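Side-chain contacts in tryptophan--tRNA ligase (Mycoplasma pneumoniae, PDB 2YY5), which probably catalyses the ATP-dependent attachment of tryptophan to its cognate tRNA, as expected of a homodimeric class I aminoacyl-tRNA synthetase: residues 188-193 with 255-260; 15-20 with 24-29; 249-254 with 285-290. The protein carries 1 engineered substitution. One frame throughout, in Å; residues are numbered along the deposited sequence.

Overall arrangement
Along the chain, contact 2 closes first, before either segment of the others begins; contacts 1 and 3 then interleave, their segments alternating in sequence. Contact 2 is built around helix 19-26, about 6 Å from the centre of the chain in space, and its centre is about 11 Å from that of contact 1. Contacts 1 and 3 share helix 246-259 and are also about 11 Å apart between centres, whereas contacts 2 and 3 are about 18 Å apart. Contacts 1 and 2 both touch the tryptophanyl-adenylate analogue. Contact 3 joins helices 246-259 and 284-308 farther out, so the three lead from the adenosine pocket into the helices that follow the KMSKS region.

Contact 1. Residues 188-193 with 255-260. With WSA (5'-O-[(L-tryptophylamino)sulfonyl]adenosine), chain J.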
loop_
_atom_site.group_PDB
_atom_site.type_symbol
_atom_site.label_atom_id
_atom_site.label_comp_id
_atom_site.label_asym_id
_atom_site.label_seq_id
_atom_site.Cartn_x
_atom_site.Cartn_y
_atom_site.Cartn_z
ATOM N N LYS B 188 16.383 25.168 13.467
ATOM C CA LYS B 188 15.876 26.384 14.095
ATOM C C LYS B 188 15.764 27.578 13.152
ATOM O O LYS B 188 14.772 28.307 13.193
ATOM C CB LYS B 188 16.744 26.780 15.303
ATOM C CG LYS B 188 18.074 27.426 14.945
ATOM C CD LYS B 188 18.794 27.958 16.179
ATOM C CE LYS B 188 20.008 28.806 15.797
ATOM N NZ LYS B 188 20.704 29.377 16.984
ATOM N N ASP B 189 16.767 27.770 12.299
ATOM C CA ASP B 189 16.779 28.901 11.371
ATOM C C ASP B 189 16.266 28.630 9.957
ATOM O O ASP B 189 15.427 29.369 9.449
ATOM C CB ASP B 189 18.198 29.464 11.252
ATOM C CG ASP B 189 18.813 29.797 12.596
ATOM O OD1 ASP B 189 18.245 30.645 13.316
ATOM O OD2 ASP B 189 19.869 29.213 12.930
ATOM N N THR B 190 16.774 27.569 9.333
ATOM C CA THR B 190 16.438 27.232 7.949
ATOM C C THR B 190 15.325 26.203 7.703
ATOM O O THR B 190 15.283 25.573 6.641
ATOM C CB THR B 190 17.707 26.724 7.212
ATOM O OG1 THR B 190 18.075 25.441 7.731
ATOM C CG2 THR B 190 18.879 27.680 7.423
ATOM N N ASN B 191 14.413 26.041 8.650
ATOM C CA ASN B 191 13.359 25.047 8.483
ATOM C C ASN B 191 12.371 25.362 7.363
ATOM O O ASN B 191 11.555 24.518 6.986
ATOM C CB ASN B 191 12.607 24.870 9.800
ATOM C CG ASN B 191 11.863 26.115 10.206
ATOM O OD1 ASN B 191 10.791 26.412 9.670
ATOM N ND2 ASN B 191 12.431 26.866 11.149
ATOM N N ARG B 192 12.451 26.561 6.802
ATOM C CA ARG B 192 11.513 26.916 5.751
ATOM C C ARG B 192 12.014 28.053 4.868
ATOM O O ARG B 192 11.677 29.210 5.092
ATOM C CB ARG B 192 10.171 27.296 6.395
ATOM C CG ARG B 192 9.038 27.558 5.420
ATOM C CD ARG B 192 7.877 28.268 6.105
ATOM N NE ARG B 192 6.821 28.628 5.159
ATOM C CZ ARG B 192 5.997 29.660 5.319
ATOM N NH1 ARG B 192 5.063 29.912 4.408
ATOM N NH2 ARG B 192 6.113 30.449 6.382
ATOM N N ILE B 193 12.824 27.731 3.865
ATOM C CA ILE B 193 13.332 28.757 2.958
ATOM C C ILE B 193 12.186 29.234 2.062
ATOM O O ILE B 193 11.417 28.421 1.532
ATOM C CB ILE B 193 14.498 28.227 2.079
ATOM C CG1 ILE B 193 15.755 28.073 2.931
ATOM C CG2 ILE B 193 14.777 29.184 0.925
ATOM C CD1 ILE B 193 15.695 26.909 3.879
ATOM N N LEU B 255 21.676 33.578 3.696
ATOM C CA LEU B 255 23.057 34.051 3.707
ATOM C C LEU B 255 23.762 33.561 4.979
ATOM O O LEU B 255 24.892 33.075 4.919
ATOM C CB LEU B 255 23.093 35.590 3.659
ATOM C CG LEU B 255 24.277 36.327 3.004
ATOM C CD1 LEU B 255 24.515 37.636 3.741
ATOM C CD2 LEU B 255 25.541 35.492 3.047
ATOM N N LYS B 256 23.094 33.691 6.126
ATOM C CA LYS B 256 23.679 33.255 7.391
ATOM C C LYS B 256 24.017 31.758 7.391
ATOM O O LYS B 256 25.072 31.350 7.883
ATOM C CB LYS B 256 22.741 33.572 8.574
ATOM C CG LYS B 256 23.376 33.237 9.937
ATOM C CD LYS B 256 22.639 33.831 11.139
ATOM C CE LYS B 256 21.397 33.035 11.511
ATOM N NZ LYS B 256 20.747 33.549 12.752
ATOM N N ALA B 257 23.115 30.951 6.839
ATOM C CA ALA B 257 23.296 29.507 6.773
ATOM C C ALA B 257 24.419 29.110 5.809
ATOM O O ALA B 257 25.130 28.128 6.040
ATOM C CB ALA B 257 21.981 28.841 6.354
ATOM N N LEU B 258 24.581 29.869 4.732
ATOM C CA LEU B 258 25.617 29.564 3.753
ATOM C C LEU B 258 27.016 29.921 4.232
ATOM O O LEU B 258 27.996 29.308 3.817
ATOM C CB LEU B 258 25.318 30.281 2.438
ATOM C CG LEU B 258 24.015 29.874 1.754
ATOM C CD1 LEU B 258 23.891 30.626 0.426
ATOM C CD2 LEU B 258 23.994 28.363 1.523
ATOM N N LEU B 259 27.104 30.909 5.114
ATOM C CA LEU B 259 28.386 31.344 5.641
ATOM C C LEU B 259 29.055 30.312 6.548
ATOM O O LEU B 259 30.267 30.366 6.747
ATOM C CB LEU B 259 28.211 32.670 6.375
ATOM C CG LEU B 259 27.708 33.799 5.466
ATOM C CD1 LEU B 259 27.452 35.058 6.278
ATOM C CD2 LEU B 259 28.734 34.058 4.370
ATOM N N LYS B 260 28.276 29.372 7.087
ATOM C CA LYS B 260 28.809 28.322 7.966
ATOM C C LYS B 260 29.607 27.328 7.126
ATOM O O LYS B 260 30.435 26.577 7.638
ATOM C CB LYS B 260 27.681 27.536 8.658
ATOM C CG LYS B 260 26.467 28.337 9.074
ATOM C CD LYS B 260 25.290 27.424 9.444
ATOM C CE LYS B 260 25.493 26.747 10.788
ATOM N NZ LYS B 260 25.584 27.737 11.900
HETATM C CD2 WSA J . 10.101 11.459 4.436
HETATM C CE3 WSA J . 10.867 12.367 5.159
HETATM C CZ3 WSA J . 11.226 12.072 6.467
HETATM C CH2 WSA J . 10.820 10.873 7.049
HETATM C CZ2 WSA J . 10.053 9.969 6.324
HETATM C CE2 WSA J . 9.694 10.265 5.015
HETATM N N11 WSA J . 9.001 9.594 4.098
HETATM C CD1 WSA J . 8.953 10.301 2.973
HETATM C CG WSA J . 9.613 11.447 3.134
HETATM C CB WSA J . 9.807 12.529 2.075
HETATM C CA WSA J . 9.164 13.852 2.498
HETATM N NH3 WSA J . 7.730 13.669 2.755
HETATM C C WSA J . 9.360 14.876 1.376
HETATM O O WSA J . 8.658 14.832 0.371
HETATM N NS WSA J . 10.310 15.788 1.546
HETATM S S WSA J . 10.749 16.421 0.108
HETATM O O1S WSA J . 11.273 15.342 -0.791
HETATM O O2S WSA J . 9.566 17.062 -0.556
HETATM O "O5'" WSA J . 11.769 17.385 0.393
HETATM C "C5'" WSA J . 12.902 16.969 1.164
HETATM C "C4'" WSA J . 13.122 17.772 2.450
HETATM O "O4'" WSA J . 13.245 19.170 2.136
HETATM C "C3'" WSA J . 11.981 17.649 3.462
HETATM O "O3'" WSA J . 12.517 17.596 4.788
HETATM C "C2'" WSA J . 11.238 18.968 3.258
HETATM O "O2'" WSA J . 10.543 19.320 4.459
HETATM C "C1'" WSA J . 12.445 19.889 3.087
HETATM N N9 WSA J . 12.019 21.183 2.503
HETATM C C8 WSA J . 11.299 21.317 1.391
HETATM N N7 WSA J . 11.141 22.608 1.111
HETATM C C5 WSA J . 11.768 23.305 2.057
HETATM C C4 WSA J . 12.319 22.395 2.949
HETATM N N3 WSA J . 13.009 22.853 4.007
HETATM C C2 WSA J . 13.166 24.152 4.198
HETATM N N1 WSA J . 12.657 25.042 3.365
HETATM C C6 WSA J . 11.956 24.657 2.288
HETATM N N6 WSA J . 11.457 25.557 1.442
HETATM O O HOH W 1 18.427 33.020 10.930
#
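Thr190 and Ala257 meet methyl to methyl, CG2 of Thr190 lying 3.5 Å from CB of Ala257 at the point where the loop comes nearest helix 246-259. Beside them, Asp189 and Lys256 cross at about a right angle and form a long salt bridge, OD1 of Asp189 to NZ of Lys256 at 3.9 Å. A water linked weakly to both spans the gap. The lysine chain turns at its third torsion (79°), which brings the ammonium round toward the loop.

This loop runs from strand 183-185 toward the KMSKS region of a class I synthetase, and its far end reads the adenine of the tryptophanyl-adenylate analogue through the main chain. Ile193 N donates to N1 of the analogue at 2.7 Å (151°), while N6 donates to Ile193 O at 2.9 Å (162°). CD1 of Ile193 lies 3.6 Å from the same N1.

Farther out, OG1 of Thr190 is hydrogen-bonded to the main-chain O of Leu23 in helix 19-26, and Leu23 also touches Ala257. Asn187 OD1 accepts from Thr190 N, and Ile193 is paired through its backbone with Met203 of the KMSKS region.

Contact 2. Residues 15-20 with 24-29. With WSA (5'-O-[(L-tryptophylamino)sulfonyl]adenosine), chain J; SO4 (sulfate ion), chain H.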
loop_
_atom_site.group_PDB
_atom_site.type_symbol
_atom_site.label_atom_id
_atom_site.label_comp_id
_atom_site.label_asym_id
_atom_site.label_seq_id
_atom_site.Cartn_x
_atom_site.Cartn_y
_atom_site.Cartn_z
ATOM N N GLY B 15 14.751 16.506 -10.402
ATOM C CA GLY B 15 15.682 17.418 -11.037
ATOM C C GLY B 15 15.420 18.806 -10.504
ATOM O O GLY B 15 16.107 19.762 -10.846
ATOM N N LYS B 16 14.410 18.904 -9.648
ATOM C CA LYS B 16 14.016 20.167 -9.045
ATOM C C LYS B 16 14.549 20.331 -7.632
ATOM O O LYS B 16 14.079 21.197 -6.891
ATOM C CB LYS B 16 12.492 20.291 -9.016
ATOM C CG LYS B 16 11.933 21.399 -9.895
ATOM C CD LYS B 16 11.463 20.900 -11.258
ATOM C CE LYS B 16 10.726 22.019 -11.993
ATOM N NZ LYS B 16 9.913 21.552 -13.143
ATOM N N GLN B 17 15.511 19.495 -7.253
ATOM C CA GLN B 17 16.120 19.591 -5.930
ATOM C C GLN B 17 16.583 21.050 -5.783
ATOM O O GLN B 17 17.318 21.561 -6.639
ATOM C CB GLN B 17 17.313 18.640 -5.846
ATOM C CG GLN B 17 17.417 17.855 -4.553
ATOM C CD GLN B 17 16.245 16.917 -4.335
ATOM O OE1 GLN B 17 15.466 17.100 -3.403
ATOM N NE2 GLN B 17 16.112 15.911 -5.198
ATOM N N HIS B 18 16.152 21.719 -4.712
ATOM C CA HIS B 18 16.497 23.127 -4.489
ATOM C C HIS B 18 17.119 23.443 -3.123
ATOM O O HIS B 18 17.235 22.567 -2.263
ATOM C CB HIS B 18 15.246 23.984 -4.680
ATOM C CG HIS B 18 14.126 23.633 -3.748
ATOM N ND1 HIS B 18 14.217 23.778 -2.381
ATOM C CD2 HIS B 18 12.887 23.139 -3.990
ATOM C CE1 HIS B 18 13.086 23.392 -1.819
ATOM N NE2 HIS B 18 12.260 22.999 -2.774
ATOM N N LEU B 19 17.507 24.710 -2.947
ATOM C CA LEU B 19 18.122 25.216 -1.716
ATOM C C LEU B 19 17.274 24.992 -0.460
ATOM O O LEU B 19 17.807 24.902 0.644
ATOM C CB LEU B 19 18.395 26.714 -1.846
ATOM C CG LEU B 19 19.828 27.239 -1.923
ATOM C CD1 LEU B 19 19.785 28.752 -1.792
ATOM C CD2 LEU B 19 20.678 26.657 -0.815
ATOM N N GLY B 20 15.956 24.937 -0.627
ATOM C CA GLY B 20 15.091 24.704 0.512
ATOM C C GLY B 20 15.403 23.327 1.059
ATOM O O GLY B 20 15.461 23.130 2.268
ATOM N N GLY B 24 17.139 22.824 4.402
ATOM C CA GLY B 24 16.182 22.176 5.276
ATOM C C GLY B 24 16.679 20.951 6.018
ATOM O O GLY B 24 16.369 20.775 7.202
ATOM N N VAL B 25 17.449 20.103 5.336
ATOM C CA VAL B 25 17.939 18.866 5.937
ATOM C C VAL B 25 19.326 18.427 5.501
ATOM O O VAL B 25 20.121 17.995 6.325
ATOM C CB VAL B 25 16.976 17.684 5.644
ATOM C CG1 VAL B 25 15.671 17.885 6.374
ATOM C CG2 VAL B 25 16.719 17.575 4.142
ATOM N N MET B 26 19.604 18.513 4.206
ATOM C CA MET B 26 20.899 18.100 3.678
ATOM C C MET B 26 22.107 18.654 4.420
ATOM O O MET B 26 22.969 17.893 4.852
ATOM C CB MET B 26 21.008 18.458 2.194
ATOM C CG MET B 26 20.156 17.581 1.314
ATOM S SD MET B 26 20.302 17.917 -0.443
ATOM C CE MET B 26 18.887 16.966 -1.043
ATOM N N GLN B 27 22.171 19.974 4.566
ATOM C CA GLN B 27 23.290 20.628 5.245
ATOM C C GLN B 27 23.601 20.100 6.647
ATOM O O GLN B 27 24.769 19.999 7.030
ATOM C CB GLN B 27 23.055 22.145 5.325
ATOM C CG GLN B 27 23.945 22.849 6.348
ATOM C CD GLN B 27 23.693 24.337 6.444
ATOM O OE1 GLN B 27 24.210 25.114 5.645
ATOM N NE2 GLN B 27 22.888 24.742 7.423
ATOM N N SER B 28 22.569 19.772 7.414
ATOM C CA SER B 28 22.781 19.287 8.771
ATOM C C SER B 28 23.059 17.791 8.826
ATOM O O SER B 28 23.296 17.234 9.897
ATOM C CB SER B 28 21.569 19.619 9.641
ATOM O OG SER B 28 20.428 18.928 9.191
ATOM N N LEU B 29 23.037 17.148 7.668
ATOM C CA LEU B 29 23.284 15.713 7.570
ATOM C C LEU B 29 24.677 15.348 8.060
ATOM O O LEU B 29 24.879 14.281 8.628
ATOM C CB LEU B 29 23.129 15.272 6.119
ATOM C CG LEU B 29 22.080 14.214 5.811
ATOM C CD1 LEU B 29 20.815 14.447 6.619
ATOM C CD2 LEU B 29 21.807 14.249 4.320
HETATM C CD2 WSA J . 10.101 11.459 4.436
HETATM C CE3 WSA J . 10.867 12.367 5.159
HETATM C CZ3 WSA J . 11.226 12.072 6.467
HETATM C CH2 WSA J . 10.820 10.873 7.049
HETATM C CZ2 WSA J . 10.053 9.969 6.324
HETATM C CE2 WSA J . 9.694 10.265 5.015
HETATM N N11 WSA J . 9.001 9.594 4.098
HETATM C CD1 WSA J . 8.953 10.301 2.973
HETATM C CG WSA J . 9.613 11.447 3.134
HETATM C CB WSA J . 9.807 12.529 2.075
HETATM C CA WSA J . 9.164 13.852 2.498
HETATM N NH3 WSA J . 7.730 13.669 2.755
HETATM C C WSA J . 9.360 14.876 1.376
HETATM O O WSA J . 8.658 14.832 0.371
HETATM N NS WSA J . 10.310 15.788 1.546
HETATM S S WSA J . 10.749 16.421 0.108
HETATM O O1S WSA J . 11.273 15.342 -0.791
HETATM O O2S WSA J . 9.566 17.062 -0.556
HETATM O "O5'" WSA J . 11.769 17.385 0.393
HETATM C "C5'" WSA J . 12.902 16.969 1.164
HETATM C "C4'" WSA J . 13.122 17.772 2.450
HETATM O "O4'" WSA J . 13.245 19.170 2.136
HETATM C "C3'" WSA J . 11.981 17.649 3.462
HETATM O "O3'" WSA J . 12.517 17.596 4.788
HETATM C "C2'" WSA J . 11.238 18.968 3.258
HETATM O "O2'" WSA J . 10.543 19.320 4.459
HETATM C "C1'" WSA J . 12.445 19.889 3.087
HETATM N N9 WSA J . 12.019 21.183 2.503
HETATM C C8 WSA J . 11.299 21.317 1.391
HETATM N N7 WSA J . 11.141 22.608 1.111
HETATM C C5 WSA J . 11.768 23.305 2.057
HETATM C C4 WSA J . 12.319 22.395 2.949
HETATM N N3 WSA J . 13.009 22.853 4.007
HETATM C C2 WSA J . 13.166 24.152 4.198
HETATM N N1 WSA J . 12.657 25.042 3.365
HETATM C C6 WSA J . 11.956 24.657 2.288
HETATM N N6 WSA J . 11.457 25.557 1.442
HETATM S S SO4 H . 9.521 20.282 -2.199
HETATM O O1 SO4 H . 8.850 20.229 -0.893
HETATM O O2 SO4 H . 8.795 19.424 -3.162
HETATM O O3 SO4 H . 9.546 21.681 -2.671
HETATM O O4 SO4 H . 10.892 19.779 -2.065
#
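Next to Gln17, which meets Met26, the imidazole of His18 is approached around its edge, near the ring plane, by three groups. At one nitrogen, NE2 of His18 donates to O3 of a sulfate ion at 3.0 Å, and the bond is nearly straight at 168°. His18 stands at the N-cap of helix 19-26, and its ND1 accepts a weak capping bond from Gly20 N. Between these two, CE1 of His18 faces adenine N7 of the tryptophanyl-adenylate analogue at 3.6 Å. A first torsion of 60° puts the ring between the backbone N and the carbonyl carbon, where ND1 can meet the first turn of the helix. Lys205 of the KMSKS region binds the same sulfate, so the ion, which probably came from the crystallisation liquor, is held by residues of both signature regions.

The segment 15-20 belongs to the HIGH region of a class I synthetase, here with the sequence His18-Leu19-Gly20-Asn21, placed just after strand 6-11 of the parallel sheet. In the helix that it opens, Gly24 N donates to Gly20 O at 2.7 Å, with the donor 34° out of the carbonyl plane. Both glycines lie beside the adenine, CA of Gly24 3.5 Å from its N3, and on the next residue CG1 of Val25 lies 3.5 Å from O3' of the ribose.

On the apolar side, the long extended chain of Met26 brings its CE to 3.9 Å from CG of Gln17. The glutamine is bent at its second torsion, and its NE2 makes a weak hydrogen bond to Gln12 O. Leu64 of helix 54-71 and Ile11 of strand 6-11 touch both side chains, placing this pair between the helix and the sheet.

Contact 3. Residues 249-254 with 285-290; sequences TNMLTI and LDLKNA
Met251 reaches out from helix 246-259 toward helix 284-308; its SD and CE meet Lys288 and its CB faces Leu287. SD of Met251 lies 3.8 Å from CG of Lys288, and the chain, turned at its third torsion (-81°), carries CE of Met251 to 4.2 Å from CE of Lys288. The two side chains cross at a slant, the methionine touching the lysine at two points of its extended aliphatic chain. Nearer its own backbone, CB of Met251 faces CD2 of Leu287 at 4.3 Å, a looser apolar approach. The backbones come equally near at two places, CA of Met251 to CA of Lys288 and CA of Leu252 to CA of Leu287, each pair 7.6 Å apart.

The next residue, Leu252, leaves the helix in another direction, yet the end of its side chain comes near Leu287. CD1 of Leu252 meets CD1 of Leu287 at 3.8 Å, methyl against methyl, with the two leucines crossing at about a right angle. Leu287 thus receives both neighbours with different branches, CD2 toward Met251 and CD1 toward Leu252. Farther along, Ile254 turns to Leu291 of helix 284-308 and to Leu19 and Leu23 of helix 19-26.

The axes of the two short segments approach to 10.2 Å and cross at 37°, running in broadly the same direction within the helical part of the protein that follows the KMSKS region.

Between these segments the joint carries no hydrogen bond or salt bridge. Lys288 gives its methylenes to Met251 and sends its ammonium away to the main-chain oxygens of Arg228 and Ala230, so between these two segments the hold rests on apolar contact.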
loop_
_atom_site.group_PDB
_atom_site.type_symbol
_atom_site.label_atom_id
_atom_site.label_comp_id
_atom_site.label_asym_id
_atom_site.label_seq_id
_atom_site.Cartn_x
_atom_site.Cartn_y
_atom_site.Cartn_z
ATOM N N THR B 249 14.235 39.393 4.790
ATOM C CA THR B 249 14.539 38.491 5.892
ATOM C C THR B 249 14.982 37.121 5.370
ATOM O O THR B 249 15.951 36.549 5.864
ATOM C CB THR B 249 13.317 38.309 6.822
ATOM O OG1 THR B 249 12.837 39.597 7.226
ATOM C CG2 THR B 249 13.700 37.494 8.071
ATOM N N ASN B 250 14.276 36.611 4.365
ATOM C CA ASN B 250 14.593 35.313 3.777
ATOM C C ASN B 250 16.011 35.275 3.218
ATOM O O ASN B 250 16.777 34.365 3.525
ATOM C CB ASN B 250 13.605 34.989 2.660
ATOM C CG ASN B 250 13.755 33.577 2.141
ATOM O OD1 ASN B 250 13.715 33.340 0.935
ATOM N ND2 ASN B 250 13.914 32.625 3.051
ATOM N N MET B 251 16.361 36.255 2.387
ATOM C CA MET B 251 17.702 36.295 1.813
ATOM C C MET B 251 18.737 36.383 2.930
ATOM O O MET B 251 19.833 35.848 2.833
ATOM C CB MET B 251 17.858 37.502 0.881
ATOM C CG MET B 251 17.065 37.405 -0.411
ATOM S SD MET B 251 17.514 38.696 -1.593
ATOM C CE MET B 251 16.560 40.066 -0.967
ATOM N N LEU B 252 18.365 37.057 4.003
ATOM C CA LEU B 252 19.261 37.240 5.130
ATOM C C LEU B 252 19.530 35.941 5.893
ATOM O O LEU B 252 20.679 35.648 6.228
ATOM C CB LEU B 252 18.685 38.307 6.061
ATOM C CG LEU B 252 19.624 39.092 6.977
ATOM C CD1 LEU B 252 20.808 39.664 6.195
ATOM C CD2 LEU B 252 18.817 40.204 7.640
ATOM N N THR B 253 18.492 35.151 6.166
ATOM C CA THR B 253 18.721 33.908 6.894
ATOM C C THR B 253 19.403 32.852 6.003
ATOM O O THR B 253 20.106 31.976 6.512
ATOM C CB THR B 253 17.397 33.340 7.565
ATOM O OG1 THR B 253 17.119 32.024 7.075
ATOM C CG2 THR B 253 16.205 34.240 7.302
ATOM N N ILE B 254 19.220 32.951 4.683
ATOM C CA ILE B 254 19.854 32.014 3.749
ATOM C C ILE B 254 21.343 32.289 3.768
ATOM O O ILE B 254 22.160 31.364 3.832
ATOM C CB ILE B 254 19.381 32.202 2.285
ATOM C CG1 ILE B 254 17.923 31.761 2.134
ATOM C CG2 ILE B 254 20.270 31.392 1.342
ATOM C CD1 ILE B 254 17.296 32.176 0.821
ATOM N N LEU B 285 20.907 45.848 -2.672
ATOM C CA LEU B 285 21.707 45.282 -3.745
ATOM C C LEU B 285 22.980 44.666 -3.174
ATOM O O LEU B 285 23.489 43.688 -3.712
ATOM C CB LEU B 285 22.046 46.351 -4.788
ATOM C CG LEU B 285 20.892 47.258 -5.238
ATOM C CD1 LEU B 285 19.621 46.439 -5.484
ATOM C CD2 LEU B 285 20.639 48.301 -4.162
ATOM N N ASP B 286 23.484 45.227 -2.077
ATOM C CA ASP B 286 24.695 44.716 -1.437
ATOM C C ASP B 286 24.429 43.355 -0.807
ATOM O O ASP B 286 25.327 42.521 -0.692
ATOM C CB ASP B 286 25.176 45.695 -0.366
ATOM C CG ASP B 286 25.723 46.979 -0.954
ATOM O OD1 ASP B 286 25.434 48.060 -0.399
ATOM O OD2 ASP B 286 26.453 46.911 -1.963
ATOM N N LEU B 287 23.182 43.150 -0.393
ATOM C CA LEU B 287 22.756 41.898 0.216
ATOM C C LEU B 287 22.649 40.824 -0.862
ATOM O O LEU B 287 23.117 39.700 -0.677
ATOM C CB LEU B 287 21.399 42.084 0.915
ATOM C CG LEU B 287 20.676 40.871 1.515
ATOM C CD1 LEU B 287 21.558 40.170 2.541
ATOM C CD2 LEU B 287 19.380 41.331 2.161
ATOM N N LYS B 288 22.036 41.175 -1.992
ATOM C CA LYS B 288 21.882 40.229 -3.094
ATOM C C LYS B 288 23.241 39.792 -3.612
ATOM O O LYS B 288 23.442 38.626 -3.958
ATOM C CB LYS B 288 21.068 40.850 -4.225
ATOM C CG LYS B 288 19.589 40.951 -3.919
ATOM C CD LYS B 288 18.808 41.575 -5.068
ATOM C CE LYS B 288 17.312 41.577 -4.763
ATOM N NZ LYS B 288 16.522 42.262 -5.814
ATOM N N ASN B 289 24.168 40.743 -3.659
ATOM C CA ASN B 289 25.528 40.486 -4.112
ATOM C C ASN B 289 26.218 39.438 -3.250
ATOM O O ASN B 289 26.803 38.491 -3.771
ATOM C CB ASN B 289 26.354 41.771 -4.075
ATOM C CG ASN B 289 26.436 42.445 -5.425
ATOM O OD1 ASN B 289 25.528 43.166 -5.835
ATOM N ND2 ASN B 289 27.531 42.199 -6.135
ATOM N N ALA B 290 26.153 39.624 -1.932
ATOM C CA ALA B 290 26.777 38.702 -0.991
ATOM C C ALA B 290 26.068 37.347 -0.991
ATOM O O ALA B 290 26.701 36.299 -0.820
ATOM C CB ALA B 290 26.769 39.305 0.405
#